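Local coordinates for protein quercetin 2,3-dioxygenase (Escherichia coli, PDB 1TQ5) that catalyses the oxidative ring cleavage of quercetin in vitro with a divalent metal ion, although its physiological role is unknown, at residues T72-Q84 with M93-P106. Numbering follows the deposited sequence.
With CD (cadmium ion), chain B.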
ATOM      1  N   THR A  72       1.964 -12.870  10.648  1.00 24.13           N
ATOM      2  CA  THR A  72       2.258 -11.800  11.584  1.00 22.75           C
ATOM      3  C   THR A  72       3.624 -11.196  11.285  1.00 20.53           C
ATOM      4  O   THR A  72       4.525 -11.886  10.812  1.00 18.74           O
ATOM      5  CB  THR A  72       2.283 -12.332  13.042  1.00 24.73           C
ATOM      6  OG1 THR A  72       1.081 -13.066  13.312  1.00 31.25           O
ATOM      7  CG2 THR A  72       2.390 -11.174  14.036  1.00 24.65           C
ATOM      8  N   VAL A  73       3.771  -9.903  11.550  1.00 20.61           N
ATOM      9  CA  VAL A  73       5.043  -9.230  11.351  1.00 22.10           C
ATOM     10  C   VAL A  73       5.423  -8.522  12.645  1.00 24.87           C
ATOM     11  O   VAL A  73       4.570  -7.954  13.328  1.00 28.43           O
ATOM     12  CB  VAL A  73       4.986  -8.195  10.209  1.00 21.69           C
ATOM     13  CG1 VAL A  73       4.013  -7.080  10.551  1.00 25.90           C
ATOM     14  CG2 VAL A  73       6.384  -7.635   9.957  1.00 21.96           C
ATOM     15  N   GLU A  74       6.705  -8.581  12.986  1.00 25.00           N
ATOM     16  CA  GLU A  74       7.218  -7.940  14.189  1.00 23.65           C
ATOM     17  C   GLU A  74       8.061  -6.725  13.796  1.00 23.25           C
ATOM     18  O   GLU A  74       9.028  -6.843  13.039  1.00 22.17           O
ATOM     19  CB  GLU A  74       8.076  -8.922  14.980  1.00 26.12           C
ATOM     20  CG  GLU A  74       8.761  -8.309  16.196  1.00 35.31           C
ATOM     21  CD  GLU A  74       7.999  -8.540  17.483  1.00 47.61           C
ATOM     22  OE1 GLU A  74       7.774  -9.719  17.835  1.00 52.51           O
ATOM     23  OE2 GLU A  74       7.632  -7.546  18.146  1.00 56.49           O
ATOM     24  N   HIS A  75       7.692  -5.561  14.317  1.00 22.04           N
ATOM     25  CA  HIS A  75       8.412  -4.333  14.020  1.00 23.83           C
ATOM     26  C   HIS A  75       9.310  -3.879  15.171  1.00 24.55           C
ATOM     27  O   HIS A  75       8.951  -4.003  16.343  1.00 22.07           O
ATOM     28  CB  HIS A  75       7.412  -3.226  13.670  1.00 22.10           C
ATOM     29  CG  HIS A  75       8.005  -1.853  13.645  1.00 27.91           C
ATOM     30  ND1 HIS A  75       8.232  -1.119  14.790  1.00 35.10           N
ATOM     31  CD2 HIS A  75       8.413  -1.075  12.613  1.00 28.96           C
ATOM     32  CE1 HIS A  75       8.752   0.051  14.465  1.00 29.12           C
ATOM     33  NE2 HIS A  75       8.873   0.102  13.151  1.00 34.52           N
ATOM     34  N   GLN A  76      10.481  -3.356  14.814  1.00 27.25           N
ATOM     35  CA  GLN A  76      11.452  -2.838  15.773  1.00 31.46           C
ATOM     36  C   GLN A  76      12.121  -1.625  15.128  1.00 33.80           C
ATOM     37  O   GLN A  76      12.523  -1.680  13.963  1.00 32.78           O
ATOM     38  CB  GLN A  76      12.499  -3.905  16.101  1.00 32.87           C
ATOM     39  CG  GLN A  76      11.953  -5.073  16.913  1.00 38.21           C
ATOM     40  CD  GLN A  76      12.937  -6.221  17.029  1.00 46.75           C
ATOM     41  OE1 GLN A  76      14.053  -6.056  17.523  1.00 48.27           O
ATOM     42  NE2 GLN A  76      12.524  -7.397  16.574  1.00 49.24           N
ATOM     43  N   ASP A  77      12.242  -0.526  15.866  1.00 34.96           N
ATOM     44  CA  ASP A  77      12.859   0.662  15.288  1.00 37.05           C
ATOM     45  C   ASP A  77      13.850   1.369  16.199  1.00 38.72           C
ATOM     46  O   ASP A  77      13.843   1.168  17.414  1.00 36.33           O
ATOM     47  CB  ASP A  77      11.777   1.650  14.843  1.00 39.48           C
ATOM     48  CG  ASP A  77      10.974   2.209  16.005  1.00 41.89           C
ATOM     49  OD1 ASP A  77       9.884   2.766  15.758  1.00 42.81           O
ATOM     50  OD2 ASP A  77      11.433   2.099  17.162  1.00 49.69           O
ATOM     51  N   SER A  78      14.707   2.186  15.589  1.00 41.81           N
ATOM     52  CA  SER A  78      15.712   2.962  16.304  1.00 44.38           C
ATOM     53  C   SER A  78      14.957   3.875  17.257  1.00 44.49           C
ATOM     54  O   SER A  78      14.877   5.087  17.063  1.00 48.66           O
ATOM     55  CB  SER A  78      16.534   3.791  15.314  1.00 46.70           C
ATOM     56  OG  SER A  78      17.525   4.553  15.981  1.00 51.97           O
HETATM   57  N   MSE A  79      14.393   3.257  18.285  1.00 44.16           N
HETATM   58  CA  MSE A  79      13.602   3.926  19.304  1.00 43.48           C
HETATM   59  C   MSE A  79      13.285   2.785  20.264  1.00 44.26           C
HETATM   60  O   MSE A  79      14.107   1.891  20.464  1.00 47.71           O
HETATM   61  CB  MSE A  79      12.304   4.463  18.695  1.00 42.04           C
HETATM   62  CG  MSE A  79      11.999   5.923  18.970  1.00 41.08           C
HETATM   63 SE   MSE A  79      12.887   7.084  17.896  1.00 45.24          SE
HETATM   64  CE  MSE A  79      13.683   8.163  19.135  1.00 33.14           C
ATOM     65  N   GLY A  80      12.097   2.797  20.846  1.00 46.22           N
ATOM     66  CA  GLY A  80      11.739   1.723  21.749  1.00 45.00           C
ATOM     67  C   GLY A  80      10.578   0.956  21.162  1.00 43.70           C
ATOM     68  O   GLY A  80      10.109  -0.032  21.733  1.00 47.28           O
ATOM     69  N   ASN A  81      10.133   1.408  19.997  1.00 40.07           N
ATOM     70  CA  ASN A  81       8.997   0.811  19.314  1.00 38.43           C
ATOM     71  C   ASN A  81       9.136  -0.655  18.926  1.00 35.23           C
ATOM     72  O   ASN A  81       9.890  -1.015  18.022  1.00 35.57           O
ATOM     73  CB  ASN A  81       8.649   1.644  18.078  1.00 38.75           C
ATOM     74  CG  ASN A  81       8.236   3.067  18.431  1.00 37.68           C
ATOM     75  OD1 ASN A  81       8.166   3.940  17.564  1.00 40.73           O
ATOM     76  ND2 ASN A  81       7.956   3.302  19.705  1.00 33.39           N
ATOM     77  N   LYS A  82       8.384  -1.491  19.630  1.00 33.73           N
ATOM     78  CA  LYS A  82       8.328  -2.930  19.401  1.00 33.66           C
ATOM     79  C   LYS A  82       6.836  -3.186  19.215  1.00 33.07           C
ATOM     80  O   LYS A  82       6.031  -2.725  20.031  1.00 30.33           O
ATOM     81  CB  LYS A  82       8.826  -3.689  20.632  1.00 37.01           C
ATOM     82  CG  LYS A  82      10.281  -3.437  20.994  1.00 40.90           C
ATOM     83  CD  LYS A  82      11.220  -4.293  20.163  1.00 51.99           C
ATOM     84  CE  LYS A  82      11.001  -5.775  20.444  1.00 55.28           C
ATOM     85  NZ  LYS A  82      11.916  -6.638  19.652  1.00 55.15           N
ATOM     86  N   GLU A  83       6.464  -3.903  18.158  1.00 29.37           N
ATOM     87  CA  GLU A  83       5.051  -4.173  17.891  1.00 28.70           C
ATOM     88  C   GLU A  83       4.804  -5.369  16.960  1.00 29.15           C
ATOM     89  O   GLU A  83       5.575  -5.617  16.033  1.00 28.00           O
ATOM     90  CB  GLU A  83       4.408  -2.921  17.278  1.00 27.70           C
ATOM     91  CG  GLU A  83       2.950  -3.089  16.881  1.00 29.19           C
ATOM     92  CD  GLU A  83       1.996  -2.755  18.013  1.00 25.45           C
ATOM     93  OE1 GLU A  83       0.940  -3.412  18.116  1.00 29.68           O
ATOM     94  OE2 GLU A  83       2.300  -1.827  18.792  1.00 25.29           O
ATOM     95  N   GLN A  84       3.732  -6.112  17.218  1.00 29.18           N
ATOM     96  CA  GLN A  84       3.368  -7.245  16.372  1.00 31.76           C
ATOM     97  C   GLN A  84       2.069  -6.915  15.642  1.00 32.06           C
ATOM     98  O   GLN A  84       1.051  -6.610  16.264  1.00 33.95           O
ATOM     99  CB  GLN A  84       3.209  -8.525  17.197  1.00 33.43           C
ATOM    100  CG  GLN A  84       4.532  -9.060  17.725  1.00 39.02           C
ATOM    101  CD  GLN A  84       4.508 -10.554  17.975  1.00 40.61           C
ATOM    102  OE1 GLN A  84       5.524 -11.145  18.341  1.00 46.06           O
ATOM    103  NE2 GLN A  84       3.347 -11.176  17.778  1.00 39.21           N
HETATM  104  N   MSE A  93       4.964   4.386   9.523  1.00 27.14           N
HETATM  105  CA  MSE A  93       6.157   4.974  10.109  1.00 27.80           C
HETATM  106  C   MSE A  93       6.665   6.116   9.232  1.00 29.72           C
HETATM  107  O   MSE A  93       6.716   5.994   8.007  1.00 30.06           O
HETATM  108  CB  MSE A  93       7.230   3.893  10.234  1.00 27.78           C
HETATM  109  CG  MSE A  93       8.502   4.298  10.949  1.00 35.23           C
HETATM  110 SE   MSE A  93       9.662   2.903  11.003  1.00 33.22          SE
HETATM  111  CE  MSE A  93      10.514   3.124   9.430  1.00 40.45           C
ATOM    112  N   SER A  94       7.019   7.228   9.862  1.00 29.62           N
ATOM    113  CA  SER A  94       7.559   8.377   9.151  1.00 30.49           C
ATOM    114  C   SER A  94       9.054   8.398   9.437  1.00 31.20           C
ATOM    115  O   SER A  94       9.462   8.565  10.584  1.00 30.97           O
ATOM    116  CB  SER A  94       6.926   9.676   9.659  1.00 31.63           C
ATOM    117  OG  SER A  94       5.546   9.742   9.346  1.00 34.97           O
ATOM    118  N   ALA A  95       9.871   8.212   8.403  1.00 32.66           N
ATOM    119  CA  ALA A  95      11.318   8.216   8.588  1.00 34.16           C
ATOM    120  C   ALA A  95      11.781   9.594   9.062  1.00 34.20           C
ATOM    121  O   ALA A  95      12.758   9.714   9.801  1.00 35.51           O
ATOM    122  CB  ALA A  95      12.022   7.842   7.286  1.00 34.00           C
ATOM    123  N   GLY A  96      11.066  10.629   8.635  1.00 35.71           N
ATOM    124  CA  GLY A  96      11.412  11.981   9.031  1.00 36.62           C
ATOM    125  C   GLY A  96      12.876  12.318   8.818  1.00 38.17           C
ATOM    126  O   GLY A  96      13.433  12.061   7.751  1.00 36.00           O
ATOM    127  N   THR A  97      13.501  12.889   9.842  1.00 39.18           N
ATOM    128  CA  THR A  97      14.904  13.281   9.766  1.00 42.83           C
ATOM    129  C   THR A  97      15.863  12.096   9.659  1.00 43.18           C
ATOM    130  O   THR A  97      16.999  12.245   9.208  1.00 44.61           O
ATOM    131  CB  THR A  97      15.301  14.141  10.987  1.00 42.70           C
ATOM    132  OG1 THR A  97      14.905  13.476  12.194  1.00 41.15           O
ATOM    133  CG2 THR A  97      14.625  15.503  10.919  1.00 44.41           C
ATOM    134  N   GLY A  98      15.404  10.920  10.072  1.00 42.58           N
ATOM    135  CA  GLY A  98      16.244   9.737  10.009  1.00 40.57           C
ATOM    136  C   GLY A  98      15.773   8.675  10.980  1.00 40.13           C
ATOM    137  O   GLY A  98      15.268   8.998  12.055  1.00 38.22           O
ATOM    138  N   ILE A  99      15.939   7.407  10.615  1.00 37.11           N
ATOM    139  CA  ILE A  99      15.499   6.324  11.485  1.00 37.23           C
ATOM    140  C   ILE A  99      15.947   4.966  10.940  1.00 34.62           C
ATOM    141  O   ILE A  99      16.189   4.812   9.744  1.00 35.39           O
ATOM    142  CB  ILE A  99      13.945   6.357  11.628  1.00 38.37           C
ATOM    143  CG1 ILE A  99      13.528   6.040  13.066  1.00 43.11           C
ATOM    144  CG2 ILE A  99      13.298   5.401  10.628  1.00 41.83           C
ATOM    145  CD1 ILE A  99      13.826   4.641  13.524  1.00 32.59           C
ATOM    146  N   ARG A 100      16.076   3.991  11.831  1.00 31.69           N
ATOM    147  CA  ARG A 100      16.467   2.641  11.450  1.00 30.65           C
ATOM    148  C   ARG A 100      15.405   1.677  11.960  1.00 28.92           C
ATOM    149  O   ARG A 100      14.842   1.876  13.037  1.00 26.75           O
ATOM    150  CB  ARG A 100      17.823   2.281  12.061  1.00 33.25           C
ATOM    151  CG  ARG A 100      19.017   2.842  11.305  1.00 38.69           C
ATOM    152  CD  ARG A 100      20.316   2.638  12.073  1.00 43.90           C
ATOM    153  NE  ARG A 100      20.373   3.464  13.278  1.00 51.56           N
ATOM    154  CZ  ARG A 100      20.344   4.794  13.278  1.00 57.21           C
ATOM    155  NH1 ARG A 100      20.259   5.462  12.134  1.00 60.02           N
ATOM    156  NH2 ARG A 100      20.391   5.459  14.424  1.00 56.45           N
ATOM    157  N   HIS A 101      15.111   0.639  11.188  1.00 27.20           N
ATOM    158  CA  HIS A 101      14.119  -0.322  11.637  1.00 26.68           C
ATOM    159  C   HIS A 101      14.334  -1.681  11.010  1.00 26.62           C
ATOM    160  O   HIS A 101      15.125  -1.837  10.082  1.00 23.97           O
ATOM    161  CB  HIS A 101      12.697   0.163  11.323  1.00 25.70           C
ATOM    162  CG  HIS A 101      12.297  -0.004   9.889  1.00 29.96           C
ATOM    163  ND1 HIS A 101      11.024  -0.371   9.513  1.00 30.20           N
ATOM    164  CD2 HIS A 101      12.999   0.147   8.741  1.00 32.58           C
ATOM    165  CE1 HIS A 101      10.958  -0.440   8.195  1.00 32.19           C
ATOM    166  NE2 HIS A 101      12.143  -0.130   7.702  1.00 34.77           N
ATOM    167  N   SER A 102      13.632  -2.670  11.547  1.00 25.91           N
ATOM    168  CA  SER A 102      13.701  -4.026  11.035  1.00 27.28           C
ATOM    169  C   SER A 102      12.300  -4.606  11.145  1.00 25.59           C
ATOM    170  O   SER A 102      11.497  -4.156  11.965  1.00 27.83           O
ATOM    171  CB  SER A 102      14.675  -4.869  11.863  1.00 28.82           C
ATOM    172  OG  SER A 102      14.147  -5.125  13.148  1.00 36.65           O
ATOM    173  N   GLU A 103      12.014  -5.591  10.305  1.00 25.83           N
ATOM    174  CA  GLU A 103      10.721  -6.269  10.283  1.00 28.42           C
ATOM    175  C   GLU A 103      10.976  -7.738  10.011  1.00 27.09           C
ATOM    176  O   GLU A 103      11.642  -8.079   9.038  1.00 29.12           O
ATOM    177  CB  GLU A 103       9.828  -5.723   9.165  1.00 28.31           C
ATOM    178  CG  GLU A 103       8.816  -4.683   9.598  1.00 39.28           C
ATOM    179  CD  GLU A 103       9.280  -3.275   9.314  1.00 48.97           C
ATOM    180  OE1 GLU A 103       9.774  -3.040   8.190  1.00 50.78           O
ATOM    181  OE2 GLU A 103       9.137  -2.407  10.203  1.00 47.79           O
ATOM    182  N   TYR A 104      10.443  -8.609  10.856  1.00 25.89           N
ATOM    183  CA  TYR A 104      10.644 -10.029  10.646  1.00 24.57           C
ATOM    184  C   TYR A 104       9.387 -10.831  10.939  1.00 22.34           C
ATOM    185  O   TYR A 104       8.423 -10.324  11.513  1.00 19.97           O
ATOM    186  CB  TYR A 104      11.816 -10.529  11.505  1.00 27.19           C
ATOM    187  CG  TYR A 104      11.511 -10.630  12.977  1.00 27.77           C
ATOM    188  CD1 TYR A 104      10.901 -11.765  13.503  1.00 34.48           C
ATOM    189  CD2 TYR A 104      11.809  -9.580  13.844  1.00 32.74           C
ATOM    190  CE1 TYR A 104      10.591 -11.854  14.856  1.00 39.11           C
ATOM    191  CE2 TYR A 104      11.502  -9.658  15.198  1.00 34.69           C
ATOM    192  CZ  TYR A 104      10.891 -10.798  15.697  1.00 41.21           C
ATOM    193  OH  TYR A 104      10.559 -10.875  17.033  1.00 47.10           O
ATOM    194  N   ASN A 105       9.402 -12.082  10.508  1.00 21.88           N
ATOM    195  CA  ASN A 105       8.293 -12.993  10.718  1.00 22.44           C
ATOM    196  C   ASN A 105       8.591 -13.735  12.013  1.00 25.48           C
ATOM    197  O   ASN A 105       9.500 -14.558  12.064  1.00 24.12           O
ATOM    198  CB  ASN A 105       8.216 -13.978   9.557  1.00 21.11           C
ATOM    199  CG  ASN A 105       7.070 -14.951   9.694  1.00 22.60           C
ATOM    200  OD1 ASN A 105       6.366 -14.967  10.703  1.00 18.60           O
ATOM    201  ND2 ASN A 105       6.878 -15.772   8.677  1.00 15.91           N
ATOM    202  N   PRO A 106       7.842 -13.436  13.087  1.00 28.20           N
ATOM    203  CA  PRO A 106       8.052 -14.092  14.385  1.00 32.09           C
ATOM    204  C   PRO A 106       7.629 -15.561  14.427  1.00 33.17           C
ATOM    205  O   PRO A 106       8.074 -16.325  15.286  1.00 33.59           O
ATOM    206  CB  PRO A 106       7.236 -13.227  15.340  1.00 33.47           C
ATOM    207  CG  PRO A 106       6.086 -12.788  14.478  1.00 30.72           C
ATOM    208  CD  PRO A 106       6.792 -12.405  13.187  1.00 30.25           C
TER
HETATM  209 CD    CD B1000      12.801  -0.530   5.243  1.00 38.71          CD
HETATM  210  O   HOH W   1       3.663 -15.064  10.157  1.00 29.66           O
HETATM  211  O   HOH W   2       9.574 -11.249  19.428  1.00 38.14           O
HETATM  212  O   HOH W   3      13.742  -0.774   2.756  1.00 30.95           O
HETATM  213  O   HOH W   4      10.559  -0.876   4.130  1.00 21.64           O
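Antiparallel pairing of E74 through D77 with H101 through Y104 joins strands 72-77 and 99-104, the two inner strands of a four-stranded sheet in the N-terminal half of the protein. The N-to-C directions of the two strand segments differ by 162°, near antiparallel. Two hydrogen-bonded pairs, E74 with Y104 and Q76 with S102, alternate with the non-hydrogen-bonded pairs H75-E103 and D77-H101; the bond from E74 N to Y104 O, 2.9 Å long, is nearly straight at 168°. Beyond the bridges, S78 N still reaches R100 O at 2.6 Å.

This sheet belongs to the N-terminal cupin domain of a two-domain (bicupin) pirin, and its two faces differ. On the one bearing E74 and Y104, CB of E74 makes a CH-pi contact 3.7 Å from the centroid of the Y104 ring. The glutamate chain leaves anti to its amide nitrogen (chi1 175°) and bends at chi2, bringing OE1 alongside the tyrosine hydroxyl; a water joins the two, 2.8 Å from E74 OE1 and 2.6 Å from Y104 OH. With an alanine here instead of the tyrosine the ring is gone, which would probably uncover the E74 methylene and leave that water without one of its anchors.

The face bearing H75, D77, H101 and E103 contributes to the metal site. H101 NE2 binds cadmium at 2.6 Å; H59 and two waters are further ligands. H57, beside H101, also binds the divalent metal, and E103 is probably a ligand of the native metal, as in relatives. CE of the selenomethionine M93 sits over one face of the H101 ring, 3.5 Å above the plane and over its centre, while SE lies at the edge of the H75 imidazole, 3.6 Å from NE2. Y130, from strand 129-133, stacks on that same H75 ring.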